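Local coordinates for protein putative acyl-CoA N-acyltransferase (Klebsiella pneumoniae subsp. pneumoniae, PDB 3LOD) that probably transfers acyl groups from acyl-coenzyme A to an acceptor amine, though its own substrate is not established, at residues A[91-96]-A[123-128]. Numbering follows the deposited sequence.
Sequences LGEKLL and IALYTR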
loop_
_atom_site.group_PDB
_atom_site.type_symbol
_atom_site.label_atom_id
_atom_site.label_comp_id
_atom_site.label_asym_id
_atom_site.label_seq_id
_atom_site.Cartn_x
_atom_site.Cartn_y
_atom_site.Cartn_z
ATOM N N LEU A 91 -6.967 10.304 -3.527
ATOM C CA LEU A 91 -7.301 8.877 -3.526
ATOM C C LEU A 91 -6.328 8.073 -2.682
ATOM O O LEU A 91 -6.703 7.039 -2.098
ATOM C CB LEU A 91 -7.398 8.289 -4.964
ATOM C CG LEU A 91 -8.446 8.816 -5.969
ATOM C CD1 LEU A 91 -8.489 7.967 -7.206
ATOM C CD2 LEU A 91 -9.826 8.910 -5.350
ATOM N N GLY A 92 -5.064 8.505 -2.668
ATOM C CA GLY A 92 -4.034 7.785 -1.903
ATOM C C GLY A 92 -4.519 7.726 -0.465
ATOM O O GLY A 92 -4.555 6.650 0.175
ATOM N N GLU A 93 -4.962 8.892 -0.010
ATOM C CA GLU A 93 -5.567 9.111 1.292
ATOM C C GLU A 93 -6.731 8.215 1.550
ATOM O O GLU A 93 -6.843 7.658 2.623
ATOM C CB GLU A 93 -6.120 10.517 1.311
ATOM C CG GLU A 93 -5.830 11.306 2.501
ATOM C CD GLU A 93 -5.714 12.768 2.072
ATOM O OE1 GLU A 93 -6.620 13.630 2.396
ATOM O OE2 GLU A 93 -4.712 13.008 1.331
ATOM N N LYS A 94 -7.636 8.126 0.599
ATOM C CA LYS A 94 -8.832 7.341 0.794
ATOM C C LYS A 94 -8.464 5.878 0.985
ATOM O O LYS A 94 -8.915 5.245 1.951
ATOM C CB LYS A 94 -9.799 7.561 -0.369
ATOM C CG LYS A 94 -11.104 6.805 -0.262
ATOM C CD LYS A 94 -12.303 7.562 -0.957
ATOM C CE LYS A 94 -13.609 6.715 -0.879
ATOM N NZ LYS A 94 -14.893 7.468 -0.637
ATOM N N LEU A 95 -7.583 5.395 0.110
ATOM C CA LEU A 95 -7.079 4.016 0.117
ATOM C C LEU A 95 -6.287 3.674 1.383
ATOM O O LEU A 95 -6.579 2.706 2.076
ATOM C CB LEU A 95 -6.182 3.753 -1.097
ATOM C CG LEU A 95 -5.484 2.388 -1.219
ATOM C CD1 LEU A 95 -6.475 1.203 -1.301
ATOM C CD2 LEU A 95 -4.593 2.392 -2.465
ATOM N N LEU A 96 -5.261 4.464 1.651
ATOM C CA LEU A 96 -4.509 4.354 2.895
ATOM C C LEU A 96 -5.418 4.192 4.128
ATOM O O LEU A 96 -5.227 3.254 4.919
ATOM C CB LEU A 96 -3.597 5.572 3.017
ATOM C CG LEU A 96 -2.726 5.669 4.255
ATOM C CD1 LEU A 96 -1.763 4.498 4.268
ATOM C CD2 LEU A 96 -1.959 6.989 4.294
ATOM N N ILE A 123 6.057 9.170 -0.411
ATOM C CA ILE A 123 6.685 9.457 0.855
ATOM C C ILE A 123 5.932 10.598 1.522
ATOM O O ILE A 123 5.687 10.568 2.731
ATOM C CB ILE A 123 8.157 9.841 0.690
ATOM C CG1 ILE A 123 9.018 8.587 0.470
ATOM C CG2 ILE A 123 8.643 10.537 1.943
ATOM C CD1 ILE A 123 10.455 8.893 -0.029
ATOM N N ALA A 124 5.552 11.604 0.730
ATOM C CA ALA A 124 4.810 12.745 1.275
ATOM C C ALA A 124 3.405 12.337 1.705
ATOM O O ALA A 124 2.896 12.858 2.685
ATOM C CB ALA A 124 4.748 13.867 0.296
ATOM N N LEU A 125 2.768 11.430 0.968
ATOM C CA LEU A 125 1.447 10.976 1.380
ATOM C C LEU A 125 1.538 10.332 2.781
ATOM O O LEU A 125 0.757 10.655 3.675
ATOM C CB LEU A 125 0.882 10.005 0.376
ATOM C CG LEU A 125 -0.274 9.180 0.940
ATOM C CD1 LEU A 125 -1.484 10.056 1.097
ATOM C CD2 LEU A 125 -0.616 8.105 -0.007
ATOM N N TYR A 126 2.517 9.470 3.013
ATOM C CA TYR A 126 2.576 8.836 4.303
ATOM C C TYR A 126 2.842 9.824 5.390
ATOM O O TYR A 126 2.234 9.705 6.443
ATOM C CB TYR A 126 3.614 7.732 4.341
ATOM C CG TYR A 126 3.384 6.699 3.269
ATOM C CD1 TYR A 126 2.112 6.105 3.066
ATOM C CD2 TYR A 126 4.428 6.300 2.465
ATOM C CE1 TYR A 126 1.901 5.183 2.028
ATOM C CE2 TYR A 126 4.239 5.361 1.447
ATOM C CZ TYR A 126 2.984 4.809 1.233
ATOM O OH TYR A 126 2.875 3.844 0.201
ATOM N N THR A 127 3.763 10.762 5.157
ATOM C CA THR A 127 4.128 11.817 6.126
ATOM C C THR A 127 2.924 12.669 6.516
ATOM O O THR A 127 2.733 12.965 7.688
ATOM C CB THR A 127 5.230 12.759 5.568
ATOM O OG1 THR A 127 6.218 11.972 4.895
ATOM C CG2 THR A 127 5.898 13.590 6.669
ATOM N N ARG A 128 2.114 13.050 5.525
ATOM C CA ARG A 128 0.868 13.797 5.742
ATOM C C ARG A 128 -0.108 13.020 6.635
ATOM O O ARG A 128 -1.037 13.616 7.196
ATOM C CB ARG A 128 0.168 14.108 4.405
ATOM C CG ARG A 128 0.443 15.490 3.804
ATOM C CD ARG A 128 -0.338 15.697 2.498
ATOM N NE ARG A 128 0.344 15.141 1.317
ATOM C CZ ARG A 128 -0.175 14.281 0.420
ATOM N NH1 ARG A 128 -1.432 13.820 0.509
ATOM N NH2 ARG A 128 0.582 13.868 -0.589
#
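Leu125 lays its two methyls against the backbone of the neighbouring helix at Gly92: CD2 lies 3.9 Å from Gly92 CA, while CD1 reaches Glu93 N at 3.8 Å. With CG anti to the backbone N (chi1 162°), the isobutyl group extends toward the other helix, its methyls forked over the Gly92 main chain, and the lack of a side chain on Gly92 lets it meet that main chain directly. One turn on, Leu96 brings CD2 to Leu125 CG at 4.3 Å; the same methyl stands 4.3 Å from Tyr126 CD1, at the edge of the ring and near its plane. Tyr126 starts out pointing away from the other helix, yet its ring turns back far enough to close this apolar cluster on the buried side. On the more exposed side of the contact, Glu93 and Arg128 join in a salt bridge, long at 3.5 Å between OE2 and NH1. Their chains cross at about a right angle; OE2 alone meets the guanidinium edge, in the guanidinium plane, and the two groups are turned 63° apart, so the pairing is not a flat two-pronged one. The bend of the arginine at chi3 folds the guanidinium back over its own helix, where one face rests off-centre on Leu125 CA. The two segment axes approach to 10.4 Å at a crossing angle of -58°. In GNAT enzymes the helix after strand 74-82 starts at the loop that binds the coenzyme A pyrophosphate, so Gly92, in its first turn, probably lies close to that loop. Helices 91-104 and 120-128 cross at an angle on one face of the sheet, linked in sequence through strand 110-116: Leu96 rests on Met77 of strand 74-82, and Tyr126 touches Val80 of that strand and Met149 of strand 146-152.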